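Long-range contacts in amino acid adenylation domain-containing protein (Bacillus stratosphericus LAMA 585, PDB 6ULY), which activates a keto acid as its acyl adenylate, as an adenylation domain of a nonribosomal peptide synthetase that probably builds a depsipeptide: residues D171-F176 / K419-R423; N272-M277 / T562-E566; R105-V111 / L139-W143; L363-L367 / E404-G408. All blocks are in the same frame, centred on the assembly; numbering follows the deposited sequence.

Interaction 1 of 4, residues D171-F176 / K419-R423; sequences DDSVFF and KGYYR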
loop_
_atom_site.group_PDB
_atom_site.type_symbol
_atom_site.label_atom_id
_atom_site.label_comp_id
_atom_site.label_asym_id
_atom_site.label_seq_id
_atom_site.Cartn_x
_atom_site.Cartn_y
_atom_site.Cartn_z
ATOM N N ASP A 171 19.394 15.710 18.811
ATOM C CA ASP A 171 18.492 15.654 17.668
ATOM C C ASP A 171 19.107 14.970 16.456
ATOM O O ASP A 171 18.405 14.764 15.461
ATOM C CB ASP A 171 18.038 17.065 17.286
ATOM C CG ASP A 171 17.141 17.685 18.336
ATOM O OD1 ASP A 171 16.134 17.043 18.708
ATOM O OD2 ASP A 171 17.450 18.799 18.805
ATOM N N ASP A 172 20.390 14.623 16.512
ATOM C CA ASP A 172 20.988 13.824 15.452
ATOM C C ASP A 172 20.210 12.527 15.281
ATOM O O ASP A 172 19.725 11.941 16.254
ATOM C CB ASP A 172 22.453 13.518 15.778
ATOM C CG ASP A 172 23.336 14.749 15.724
ATOM O OD1 ASP A 172 22.848 15.816 15.294
ATOM O OD2 ASP A 172 24.521 14.648 16.110
ATOM N N SER A 173 20.079 12.082 14.035
ATOM C CA SER A 173 19.503 10.769 13.774
ATOM C C SER A 173 20.403 9.683 14.351
ATOM O O SER A 173 21.617 9.687 14.131
ATOM C CB SER A 173 19.326 10.564 12.273
ATOM O OG SER A 173 18.381 11.475 11.747
ATOM N N VAL A 174 19.809 8.748 15.087
ATOM C CA VAL A 174 20.567 7.700 15.758
ATOM C C VAL A 174 20.469 6.370 15.018
ATOM O O VAL A 174 21.441 5.614 14.983
ATOM C CB VAL A 174 20.114 7.561 17.229
ATOM C CG1 VAL A 174 18.680 7.051 17.314
ATOM C CG2 VAL A 174 21.077 6.655 18.003
ATOM N N PHE A 175 19.316 6.061 14.423
ATOM C CA PHE A 175 19.223 4.901 13.543
ATOM C C PHE A 175 17.953 4.982 12.707
ATOM O O PHE A 175 16.999 5.685 13.048
ATOM C CB PHE A 175 19.257 3.576 14.325
ATOM C CG PHE A 175 18.081 3.364 15.243
ATOM C CD1 PHE A 175 16.873 2.889 14.757
ATOM C CD2 PHE A 175 18.196 3.606 16.599
ATOM C CE1 PHE A 175 15.796 2.690 15.602
ATOM C CE2 PHE A 175 17.124 3.409 17.449
ATOM C CZ PHE A 175 15.922 2.945 16.948
ATOM N N PHE A 176 17.974 4.254 11.594
ATOM C CA PHE A 176 16.787 3.933 10.822
ATOM C C PHE A 176 16.253 2.567 11.241
ATOM O O PHE A 176 17.000 1.703 11.702
ATOM C CB PHE A 176 17.096 3.903 9.325
ATOM C CG PHE A 176 17.544 5.217 8.763
ATOM C CD1 PHE A 176 16.634 6.236 8.542
ATOM C CD2 PHE A 176 18.870 5.426 8.431
ATOM C CE1 PHE A 176 17.041 7.444 8.013
ATOM C CE2 PHE A 176 19.285 6.629 7.903
ATOM C CZ PHE A 176 18.365 7.644 7.691
ATOM N N LYS A 419 11.528 11.224 13.588
ATOM C CA LYS A 419 11.639 12.382 12.710
ATOM C C LYS A 419 10.705 12.253 11.515
ATOM O O LYS A 419 10.241 13.264 10.975
ATOM C CB LYS A 419 13.074 12.552 12.209
ATOM C CG LYS A 419 14.102 12.883 13.268
ATOM C CD LYS A 419 15.404 13.299 12.601
ATOM C CE LYS A 419 16.516 13.508 13.607
ATOM N NZ LYS A 419 17.772 13.961 12.947
ATOM N N GLY A 420 10.432 11.025 11.084
ATOM C CA GLY A 420 9.593 10.780 9.930
ATOM C C GLY A 420 10.139 9.662 9.067
ATOM O O GLY A 420 11.256 9.180 9.295
ATOM N N TYR A 421 9.348 9.225 8.094
ATOM C CA TYR A 421 9.828 8.259 7.121
ATOM C C TYR A 421 10.845 8.918 6.198
ATOM O O TYR A 421 10.639 10.034 5.713
ATOM C CB TYR A 421 8.668 7.697 6.303
ATOM C CG TYR A 421 7.570 7.067 7.125
ATOM C CD1 TYR A 421 7.818 5.950 7.917
ATOM C CD2 TYR A 421 6.278 7.577 7.095
ATOM C CE1 TYR A 421 6.815 5.369 8.662
ATOM C CE2 TYR A 421 5.268 7.001 7.837
ATOM C CZ TYR A 421 5.542 5.900 8.619
ATOM O OH TYR A 421 4.534 5.328 9.356
ATOM N N TYR A 422 11.942 8.213 5.949
ATOM C CA TYR A 422 13.043 8.780 5.183
ATOM C C TYR A 422 12.637 8.967 3.725
ATOM O O TYR A 422 12.114 8.047 3.087
ATOM C CB TYR A 422 14.270 7.869 5.293
ATOM C CG TYR A 422 15.541 8.421 4.684
ATOM C CD1 TYR A 422 16.071 9.639 5.101
ATOM C CD2 TYR A 422 16.227 7.710 3.710
ATOM C CE1 TYR A 422 17.236 10.138 4.544
ATOM C CE2 TYR A 422 17.393 8.200 3.153
ATOM C CZ TYR A 422 17.893 9.408 3.572
ATOM O OH TYR A 422 19.053 9.882 3.005
ATOM N N ARG A 423 12.869 10.174 3.207
ATOM C CA ARG A 423 12.675 10.468 1.788
ATOM C C ARG A 423 11.239 10.193 1.346
ATOM O O ARG A 423 10.992 9.664 0.258
ATOM C CB ARG A 423 13.671 9.678 0.937
ATOM C CG ARG A 423 15.133 10.085 1.163
ATOM C CD ARG A 423 15.788 10.531 -0.131
ATOM N NE ARG A 423 16.383 9.413 -0.856
ATOM C CZ ARG A 423 16.579 9.382 -2.171
ATOM N NH1 ARG A 423 16.208 10.404 -2.932
ATOM N NH2 ARG A 423 17.138 8.317 -2.726
#

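Interaction 2 of 4, residues N272-M277 / T562-E566; sequences NFAFAM and TRWQE. With SO4 (sulfate ion), chain P.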
loop_
_atom_site.group_PDB
_atom_site.type_symbol
_atom_site.label_atom_id
_atom_site.label_comp_id
_atom_site.label_asym_id
_atom_site.label_seq_id
_atom_site.Cartn_x
_atom_site.Cartn_y
_atom_site.Cartn_z
ATOM N N ASN A 272 2.241 -11.956 21.512
ATOM C CA ASN A 272 1.305 -12.907 22.102
ATOM C C ASN A 272 1.514 -14.324 21.576
ATOM O O ASN A 272 1.207 -15.293 22.279
ATOM C CB ASN A 272 -0.130 -12.451 21.838
ATOM C CG ASN A 272 -1.145 -13.240 22.637
ATOM O OD1 ASN A 272 -1.296 -13.035 23.843
ATOM N ND2 ASN A 272 -1.848 -14.149 21.969
ATOM N N PHE A 273 2.033 -14.470 20.351
ATOM C CA PHE A 273 2.176 -15.802 19.769
ATOM C C PHE A 273 3.140 -16.659 20.580
ATOM O O PHE A 273 2.942 -17.874 20.714
ATOM C CB PHE A 273 2.646 -15.705 18.311
ATOM C CG PHE A 273 4.113 -15.387 18.155
ATOM C CD1 PHE A 273 4.528 -14.095 17.896
ATOM C CD2 PHE A 273 5.074 -16.384 18.249
ATOM C CE1 PHE A 273 5.871 -13.798 17.752
ATOM C CE2 PHE A 273 6.416 -16.090 18.108
ATOM C CZ PHE A 273 6.814 -14.794 17.860
ATOM N N ALA A 274 4.197 -16.050 21.121
ATOM C CA ALA A 274 5.164 -16.815 21.898
ATOM C C ALA A 274 4.516 -17.398 23.145
ATOM O O ALA A 274 4.789 -18.545 23.518
ATOM C CB ALA A 274 6.356 -15.935 22.270
ATOM N N PHE A 275 3.646 -16.626 23.800
ATOM C CA PHE A 275 2.920 -17.153 24.948
ATOM C C PHE A 275 2.035 -18.319 24.533
ATOM O O PHE A 275 1.946 -19.328 25.244
ATOM C CB PHE A 275 2.084 -16.053 25.599
ATOM C CG PHE A 275 2.903 -14.934 26.184
ATOM C CD1 PHE A 275 3.410 -13.929 25.373
ATOM C CD2 PHE A 275 3.159 -14.880 27.545
ATOM C CE1 PHE A 275 4.162 -12.901 25.905
ATOM C CE2 PHE A 275 3.911 -13.850 28.084
ATOM C CZ PHE A 275 4.411 -12.859 27.263
ATOM N N ALA A 276 1.382 -18.204 23.377
ATOM C CA ALA A 276 0.553 -19.301 22.892
ATOM C C ALA A 276 1.402 -20.510 22.522
ATOM O O ALA A 276 0.986 -21.654 22.734
ATOM C CB ALA A 276 -0.275 -18.840 21.696
ATOM N N MET A 277 2.594 -20.279 21.964
ATOM C CA MET A 277 3.476 -21.393 21.634
ATOM C C MET A 277 3.851 -22.176 22.886
ATOM O O MET A 277 3.835 -23.412 22.881
ATOM C CB MET A 277 4.734 -20.883 20.925
ATOM C CG MET A 277 4.509 -20.424 19.497
ATOM S SD MET A 277 6.019 -19.843 18.687
ATOM C CE MET A 277 6.832 -21.391 18.317
ATOM N N THR A 562 -5.303 -17.261 17.847
ATOM C CA THR A 562 -3.995 -17.534 18.430
ATOM C C THR A 562 -3.144 -18.432 17.540
ATOM O O THR A 562 -1.918 -18.276 17.506
ATOM C CB THR A 562 -4.174 -18.160 19.818
ATOM O OG1 THR A 562 -4.012 -17.148 20.821
ATOM C CG2 THR A 562 -3.179 -19.292 20.066
ATOM N N ARG A 563 -3.761 -19.372 16.820
ATOM C CA ARG A 563 -2.990 -20.251 15.946
ATOM C C ARG A 563 -2.430 -19.487 14.751
ATOM O O ARG A 563 -1.307 -19.756 14.308
ATOM C CB ARG A 563 -3.857 -21.420 15.479
ATOM C CG ARG A 563 -3.193 -22.307 14.436
ATOM C CD ARG A 563 -4.050 -23.519 14.100
ATOM N NE ARG A 563 -3.532 -24.256 12.950
ATOM C CZ ARG A 563 -2.481 -25.071 12.990
ATOM N NH1 ARG A 563 -1.818 -25.253 14.125
ATOM N NH2 ARG A 563 -2.088 -25.699 11.890
ATOM N N TRP A 564 -3.195 -18.531 14.215
ATOM C CA TRP A 564 -2.705 -17.747 13.086
ATOM C C TRP A 564 -1.581 -16.806 13.502
ATOM O O TRP A 564 -0.678 -16.534 12.704
ATOM C CB TRP A 564 -3.855 -16.966 12.449
ATOM C CG TRP A 564 -4.823 -17.839 11.702
ATOM C CD1 TRP A 564 -4.793 -19.201 11.603
ATOM C CD2 TRP A 564 -5.959 -17.408 10.943
ATOM N NE1 TRP A 564 -5.840 -19.645 10.834
ATOM C CE2 TRP A 564 -6.572 -18.565 10.416
ATOM C CE3 TRP A 564 -6.520 -16.159 10.658
ATOM C CZ2 TRP A 564 -7.714 -18.508 9.621
ATOM C CZ3 TRP A 564 -7.654 -16.105 9.869
ATOM C CH2 TRP A 564 -8.240 -17.272 9.362
ATOM N N GLN A 565 -1.617 -16.299 14.738
ATOM C CA GLN A 565 -0.477 -15.549 15.254
ATOM C C GLN A 565 0.789 -16.398 15.233
ATOM O O GLN A 565 1.879 -15.895 14.936
ATOM C CB GLN A 565 -0.760 -15.065 16.676
ATOM C CG GLN A 565 -1.687 -13.873 16.775
ATOM C CD GLN A 565 -1.881 -13.424 18.212
ATOM O OE1 GLN A 565 -1.554 -14.154 19.151
ATOM N NE2 GLN A 565 -2.409 -12.217 18.392
ATOM N N GLU A 566 0.663 -17.691 15.553
ATOM C CA GLU A 566 1.829 -18.570 15.572
ATOM C C GLU A 566 2.326 -18.863 14.162
ATOM O O GLU A 566 3.537 -18.987 13.938
ATOM C CB GLU A 566 1.492 -19.876 16.295
ATOM C CG GLU A 566 1.055 -19.702 17.740
ATOM C CD GLU A 566 0.675 -21.018 18.399
ATOM O OE1 GLU A 566 1.073 -22.085 17.883
ATOM O OE2 GLU A 566 -0.026 -20.987 19.433
HETATM S S SO4 P . -2.732 -9.416 15.399
HETATM O O1 SO4 P . -2.274 -8.197 15.945
HETATM O O2 SO4 P . -3.532 -9.125 14.272
HETATM O O3 SO4 P . -1.653 -10.232 14.992
HETATM O O4 SO4 P . -3.521 -10.126 16.329
#

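Interaction 3 of 4, residues R105-V111 / L139-W143; sequences REMNAAV and LAFLW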
loop_
_atom_site.group_PDB
_atom_site.type_symbol
_atom_site.label_atom_id
_atom_site.label_comp_id
_atom_site.label_asym_id
_atom_site.label_seq_id
_atom_site.Cartn_x
_atom_site.Cartn_y
_atom_site.Cartn_z
ATOM N N ARG A 105 19.471 -16.464 -2.246
ATOM C CA ARG A 105 19.708 -17.160 -3.504
ATOM C C ARG A 105 18.700 -16.811 -4.592
ATOM O O ARG A 105 18.955 -17.110 -5.763
ATOM C CB ARG A 105 19.690 -18.677 -3.282
ATOM C CG ARG A 105 21.068 -19.321 -3.152
ATOM C CD ARG A 105 21.593 -19.289 -1.724
ATOM N NE ARG A 105 22.759 -20.154 -1.562
ATOM C CZ ARG A 105 23.361 -20.396 -0.400
ATOM N NH1 ARG A 105 22.909 -19.836 0.713
ATOM N NH2 ARG A 105 24.416 -21.199 -0.353
ATOM N N GLU A 106 17.569 -16.199 -4.246
ATOM C CA GLU A 106 16.557 -15.846 -5.233
ATOM C C GLU A 106 15.919 -14.515 -4.861
ATOM O O GLU A 106 16.011 -14.050 -3.722
ATOM C CB GLU A 106 15.476 -16.927 -5.349
ATOM C CG GLU A 106 15.712 -18.122 -4.453
ATOM C CD GLU A 106 14.430 -18.644 -3.846
ATOM O OE1 GLU A 106 13.972 -19.732 -4.255
ATOM O OE2 GLU A 106 13.875 -17.955 -2.964
ATOM N N MET A 107 15.248 -13.914 -5.844
ATOM C CA MET A 107 14.686 -12.571 -5.705
ATOM C C MET A 107 13.290 -12.653 -5.084
ATOM O O MET A 107 12.268 -12.378 -5.714
ATOM C CB MET A 107 14.650 -11.878 -7.061
ATOM C CG MET A 107 14.367 -10.389 -7.000
ATOM S SD MET A 107 15.798 -9.438 -6.457
ATOM C CE MET A 107 15.128 -7.774 -6.460
ATOM N N ASN A 108 13.266 -13.028 -3.807
ATOM C CA ASN A 108 12.018 -13.164 -3.076
ATOM C C ASN A 108 11.587 -11.816 -2.494
ATOM O O ASN A 108 12.251 -10.791 -2.663
ATOM C CB ASN A 108 12.161 -14.204 -1.968
ATOM C CG ASN A 108 13.133 -13.771 -0.894
ATOM O OD1 ASN A 108 12.782 -13.003 0.001
ATOM N ND2 ASN A 108 14.365 -14.260 -0.978
ATOM N N ALA A 109 10.461 -11.828 -1.776
ATOM C CA ALA A 109 9.892 -10.589 -1.256
ATOM C C ALA A 109 10.865 -9.877 -0.326
ATOM O O ALA A 109 11.119 -8.676 -0.475
ATOM C CB ALA A 109 8.581 -10.886 -0.527
ATOM N N ALA A 110 11.404 -10.600 0.658
ATOM C CA ALA A 110 12.352 -9.992 1.586
ATOM C C ALA A 110 13.511 -9.347 0.839
ATOM O O ALA A 110 13.933 -8.235 1.173
ATOM C CB ALA A 110 12.866 -11.041 2.572
ATOM N N VAL A 111 14.027 -10.023 -0.186
ATOM C CA VAL A 111 15.161 -9.488 -0.932
ATOM C C VAL A 111 14.759 -8.231 -1.694
ATOM O O VAL A 111 15.555 -7.293 -1.830
ATOM C CB VAL A 111 15.727 -10.568 -1.871
ATOM C CG1 VAL A 111 16.672 -9.953 -2.888
ATOM C CG2 VAL A 111 16.432 -11.643 -1.062
ATOM N N LEU A 139 23.821 -10.673 -3.386
ATOM C CA LEU A 139 22.909 -9.631 -3.839
ATOM C C LEU A 139 23.482 -8.829 -5.000
ATOM O O LEU A 139 22.719 -8.189 -5.733
ATOM C CB LEU A 139 22.571 -8.696 -2.676
ATOM C CG LEU A 139 21.860 -9.360 -1.494
ATOM C CD1 LEU A 139 21.765 -8.407 -0.311
ATOM C CD2 LEU A 139 20.478 -9.847 -1.908
ATOM N N ALA A 140 24.805 -8.846 -5.182
ATOM C CA ALA A 140 25.405 -8.127 -6.300
ATOM C C ALA A 140 24.925 -8.686 -7.631
ATOM O O ALA A 140 24.757 -7.941 -8.604
ATOM C CB ALA A 140 26.930 -8.195 -6.212
ATOM N N PHE A 141 24.712 -10.001 -7.698
ATOM C CA PHE A 141 24.176 -10.610 -8.908
ATOM C C PHE A 141 22.656 -10.510 -8.953
ATOM O O PHE A 141 22.081 -10.275 -10.020
ATOM C CB PHE A 141 24.614 -12.074 -8.999
ATOM C CG PHE A 141 26.091 -12.258 -9.229
ATOM C CD1 PHE A 141 26.583 -12.514 -10.500
ATOM C CD2 PHE A 141 26.988 -12.180 -8.173
ATOM C CE1 PHE A 141 27.938 -12.690 -10.716
ATOM C CE2 PHE A 141 28.345 -12.352 -8.382
ATOM C CZ PHE A 141 28.821 -12.607 -9.654
ATOM N N LEU A 142 21.990 -10.684 -7.807
ATOM C CA LEU A 142 20.533 -10.603 -7.782
ATOM C C LEU A 142 20.045 -9.218 -8.190
ATOM O O LEU A 142 19.039 -9.087 -8.896
ATOM C CB LEU A 142 20.006 -10.952 -6.389
ATOM C CG LEU A 142 19.676 -12.415 -6.087
ATOM C CD1 LEU A 142 19.091 -12.544 -4.686
ATOM C CD2 LEU A 142 18.711 -12.979 -7.116
ATOM N N TRP A 143 20.739 -8.175 -7.746
ATOM C CA TRP A 143 20.348 -6.800 -8.018
ATOM C C TRP A 143 21.028 -6.225 -9.252
ATOM O O TRP A 143 20.779 -5.063 -9.591
ATOM C CB TRP A 143 20.660 -5.923 -6.799
ATOM C CG TRP A 143 19.914 -6.330 -5.561
ATOM C CD1 TRP A 143 18.884 -7.221 -5.483
ATOM C CD2 TRP A 143 20.141 -5.862 -4.223
ATOM N NE1 TRP A 143 18.455 -7.337 -4.184
ATOM C CE2 TRP A 143 19.212 -6.516 -3.390
ATOM C CE3 TRP A 143 21.041 -4.957 -3.651
ATOM C CZ2 TRP A 143 19.150 -6.287 -2.015
ATOM C CZ3 TRP A 143 20.982 -4.737 -2.284
ATOM C CH2 TRP A 143 20.041 -5.398 -1.483
#

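Interaction 4 of 4, residues L363-L367 / E404-G408; sequences LTEQL and EDHIG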
loop_
_atom_site.group_PDB
_atom_site.type_symbol
_atom_site.label_atom_id
_atom_site.label_comp_id
_atom_site.label_asym_id
_atom_site.label_seq_id
_atom_site.Cartn_x
_atom_site.Cartn_y
_atom_site.Cartn_z
ATOM N N LEU A 363 -20.454 -2.279 19.997
ATOM C CA LEU A 363 -19.119 -1.960 19.502
ATOM C C LEU A 363 -19.102 -0.661 18.704
ATOM O O LEU A 363 -18.090 0.051 18.703
ATOM C CB LEU A 363 -18.592 -3.116 18.654
ATOM C CG LEU A 363 -18.199 -4.367 19.445
ATOM C CD1 LEU A 363 -17.799 -5.497 18.512
ATOM C CD2 LEU A 363 -17.074 -4.050 20.415
ATOM N N THR A 364 -20.199 -0.333 18.025
ATOM C CA THR A 364 -20.274 0.868 17.204
ATOM C C THR A 364 -20.771 2.087 17.972
ATOM O O THR A 364 -20.896 3.163 17.379
ATOM C CB THR A 364 -21.191 0.627 16.000
ATOM O OG1 THR A 364 -22.481 0.208 16.460
ATOM C CG2 THR A 364 -20.609 -0.442 15.091
ATOM N N GLU A 365 -21.054 1.948 19.262
ATOM C CA GLU A 365 -21.586 3.043 20.063
ATOM C C GLU A 365 -20.795 3.115 21.368
ATOM O O GLU A 365 -19.659 2.636 21.480
ATOM C CB GLU A 365 -23.085 2.842 20.320
ATOM C CG GLU A 365 -23.921 2.601 19.072
ATOM C CD GLU A 365 -25.373 2.295 19.398
ATOM O OE1 GLU A 365 -25.638 1.764 20.498
ATOM O OE2 GLU A 365 -26.250 2.592 18.558
ATOM N N GLN A 366 -21.394 3.734 22.380
ATOM C CA GLN A 366 -20.837 3.659 23.722
ATOM C C GLN A 366 -20.780 2.199 24.154
ATOM O O GLN A 366 -21.804 1.510 24.182
ATOM C CB GLN A 366 -21.684 4.480 24.693
ATOM C CG GLN A 366 -21.158 4.488 26.116
ATOM C CD GLN A 366 -21.987 5.358 27.037
ATOM O OE1 GLN A 366 -22.458 4.905 28.079
ATOM N NE2 GLN A 366 -22.166 6.619 26.659
ATOM N N LEU A 367 -19.577 1.721 24.464
ATOM C CA LEU A 367 -19.403 0.320 24.824
ATOM C C LEU A 367 -20.187 -0.004 26.090
ATOM O O LEU A 367 -20.120 0.726 27.084
ATOM C CB LEU A 367 -17.919 0.008 25.019
ATOM C CG LEU A 367 -17.058 0.140 23.763
ATOM C CD1 LEU A 367 -15.586 0.067 24.120
ATOM C CD2 LEU A 367 -17.423 -0.938 22.753
ATOM N N GLU A 404 -14.581 8.595 26.287
ATOM C CA GLU A 404 -14.087 7.285 26.681
ATOM C C GLU A 404 -15.139 6.224 26.367
ATOM O O GLU A 404 -16.327 6.516 26.207
ATOM C CB GLU A 404 -13.724 7.267 28.167
ATOM C CG GLU A 404 -12.470 8.062 28.515
ATOM C CD GLU A 404 -11.790 7.558 29.782
ATOM O OE1 GLU A 404 -12.464 6.886 30.591
ATOM O OE2 GLU A 404 -10.581 7.824 29.967
ATOM N N ASP A 405 -14.679 4.978 26.252
ATOM C CA ASP A 405 -15.548 3.840 25.941
ATOM C C ASP A 405 -16.206 3.986 24.567
ATOM O O ASP A 405 -17.338 3.541 24.355
ATOM C CB ASP A 405 -16.613 3.646 27.027
ATOM C CG ASP A 405 -16.015 3.291 28.378
ATOM O OD1 ASP A 405 -15.077 2.466 28.419
ATOM O OD2 ASP A 405 -16.483 3.839 29.401
ATOM N N HIS A 406 -15.496 4.607 23.626
ATOM C CA HIS A 406 -15.940 4.737 22.242
ATOM C C HIS A 406 -14.791 4.318 21.338
ATOM O O HIS A 406 -13.711 4.915 21.392
ATOM C CB HIS A 406 -16.369 6.172 21.918
ATOM C CG HIS A 406 -17.759 6.511 22.359
ATOM N ND1 HIS A 406 -18.818 6.595 21.479
ATOM C CD2 HIS A 406 -18.262 6.803 23.582
ATOM C CE1 HIS A 406 -19.915 6.916 22.144
ATOM N NE2 HIS A 406 -19.604 7.048 23.421
ATOM N N ILE A 407 -15.021 3.300 20.510
ATOM C CA ILE A 407 -13.983 2.834 19.600
ATOM C C ILE A 407 -13.747 3.877 18.519
ATOM O O ILE A 407 -14.679 4.294 17.822
ATOM C CB ILE A 407 -14.367 1.480 18.987
ATOM C CG1 ILE A 407 -14.354 0.393 20.069
ATOM C CG2 ILE A 407 -13.407 1.133 17.850
ATOM C CD1 ILE A 407 -14.813 -0.969 19.593
ATOM N N GLY A 408 -12.495 4.300 18.373
ATOM C CA GLY A 408 -12.126 5.248 17.342
ATOM C C GLY A 408 -10.678 5.096 16.925
ATOM O O GLY A 408 -10.044 4.078 17.218
#

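Interaction 1 of 4, residues D171-F176 / K419-R423
Lys-419 reaches across to the start of strand 173-178 and grips it with its ammonium group. Its extended chain carries NZ to the far backbone. There it gives two hydrogen bonds. Lys-419 NZ donates to Asp-171 O at 2.7 Å, in the carbonyl plane, with a C=O...N angle of 158°. Lys-419 NZ also donates to Ser-173 OG at 2.8 Å. Ser-173 OG sits anti to the carbonyl carbon (chi1 -65°), which turns it to meet the lysine. The same hydroxyl is also hydrogen-bonded to Glu-190 on the neighbouring strand 188-192. The carboxylate of Asp-171 does not take the lysine; it forms a salt bridge with Arg-194.

The second half of the contact is aromatic. Phe-176 and Tyr-422 form an edge-to-face pair, with centroids 5.0 Å apart and planes at 54°. Phe-176 CZ stands over one face of the tyrosine ring, toward its rim; Phe-176 CE1 lies 3.8 Å from Tyr-422 CD1. The opposite face of the tyrosine is covered by Arg-423 CG, so the ring is sandwiched.

Strand 188-192 lies between strands 173-178 and 420-421 in the mixed sheet, and these side chains bridge across it. The carboxylates of Asp-171 and Asp-172 do not contact the lysine NZ. The lysine thus gives its two bonds to neutral oxygens, while Ser-173 OG links it to Glu-190.

Interaction 2 of 4, residues N272-M277 / T562-E566
Asn-272 and Gln-565 join two helices that cross steeply, helix 272-279 of the AMP-binding fold and the C-terminal helix 560-570. As in ANL-family adenylation enzymes, this probably joins the large N-terminal part to the small C-terminal part. The axes of the short segments approach to 8.5 Å at a crossing angle of -106°. At the tight point small groups meet. Ala-276 CB lies only 3.4 Å from Thr-562 CG2, closer than usual for two carbons. Glu-566 OE2 sits 3.1 Å from the same Ala-276 CB. Next to them, Phe-273 CB rests 3.5 Å from the backbone oxygen Gln-565 O. The phenylalanine ring then turns off this surface, because CG stands between the backbone N and the carbonyl carbon. Met-277 SD lies at the ring edge, in its plane.

The rim toward Met-277 is looser. Met-277 and Glu-566 slide past each other in opposite directions, with their CG atoms 3.9 Å apart. Both residues are partly exposed, and the Glu-566 carboxylate lies close to that of Asp-280, which may raise the pKa of one of them.

On the Gln-565 side the contact is polar. Asn-272 OD1 is held by Asn-300, while Thr-562 OG1 pairs with Thr-309. Gln-565 NE2 donates to Ala-304 O. A sulfate, probably from the crystallisation liquor, takes a further bond from Gln-565 NE2 at its O4, 3.1 Å away. The two amide planes stand 69° apart, yet Asn-272 ND2 meets a lone pair of Gln-565 OE1 at 2.8 Å, with an N-H...O angle of 167°.

Interaction 3 of 4, residues R105-V111 / L139-W143
The N-terminal end of helix 109-120, with the loop that leads into it, packs against the short helix 139-142 through Leu-142. This leucine points at the loop. Leu-142 CD1 lies 3.6 Å from Glu-106 O, and Leu-142 CD2 lies 3.8 Å from Met-107 N. Both methyls lie over the same face of the peptide between Glu-106 and Met-107. Met-107 is the centre of an inverse gamma turn here.

Met-107 turns CG anti to the backbone N (chi1 -168°) and then bends at chi2. This carries the sulfur to the indole of Trp-143, the two side chains crossing at about a right angle. It is a Met-aromatic contact at the ring edge: Met-107 SD lies in plane, 4.9 Å from the centroid of the five-membered ring. Met-107 CE reaches Trp-143 CD1 at 3.9 Å.

The helix start is marked by an N-cap. Asn-108 OD1 accepts from Val-111 N at 3.2 Å, with the donor well above the carbonyl plane. Val-111, three residues after the cap, touches three side chains through CG1. Val-111 CG1 meets Leu-139 CD2, Leu-142 CD1 and the Trp-143 edge, where Trp-143 NE1 is 3.4 Å away. That indole nitrogen is buried and has no hydrogen-bond partner in the model.

Leu-139 CB covers one face of the indole over its centre. His-115 of helix 109-120 adds an edge-to-face contact with Trp-143. The second subunit reaches this region as well, with its His-397 packed on Met-107 and its Gln-398 on Leu-142.

Interaction 4 of 4, residues L363-L367 / E404-G408
Leu-367 N donates a nearly straight hydrogen bond to Asp-405 O, 2.9 Å long with an N-H...O angle of 177°, and this joins two irregular loops. The carbonyl is met in its own plane. Gln-366 CA adds a C-H...O contact to the same oxygen.

The imidazole of His-406 lies against the other loop. Gln-366 CA stands over its face, 3.9 Å from the ring centroid and 22° off the normal, a CH-pi contact. Glu-365 O sits over the same face, nearer the rim. Gln-366 CB comes to 3.5 Å from His-406 NE2. From there the glutamine runs on extended, and its amide plane is turned 70° from the ring.

Beside it is an apolar cluster. Ile-407 CD1 is the shared atom. Ile-407 CD1 touches Leu-363 CD2 at 3.9 Å and Leu-367 CD2 at 4.1 Å. CG1 stands anti to the carbonyl carbon and the chain continues extended to CD1. Ile-407 CD1 also lies 3.5 Å from Leu-363 O.

The side chains of Leu-367 and Ile-407 rest on Phe-445 of strand 438-447, and Asp-405 OD1 bonds to His-447 there. Leu-363 touches Tyr-471 of helix 470-477.

In the fold
The four contacts do not touch one another. Interaction 2 lies nearest the bound keto acyl adenylate: the side chain of Gln-565 is about 7 Å from it. Phe-176 in interaction 1 and Ile-407 in interaction 4 each stand about 13 Å from the same ligand. Interactions 1 and 2 lie on opposite sides of the chain's centre, with centres 32 Å apart, and their segments alternate along the sequence. Interaction 4 falls between the segments of both. Interaction 3 closes earlier in the chain and has the shortest separation, 27 residues. Its centre is 46 Å from that of interaction 4. Interactions 1, 2 and 3 all reach the second subunit; interaction 4 does not.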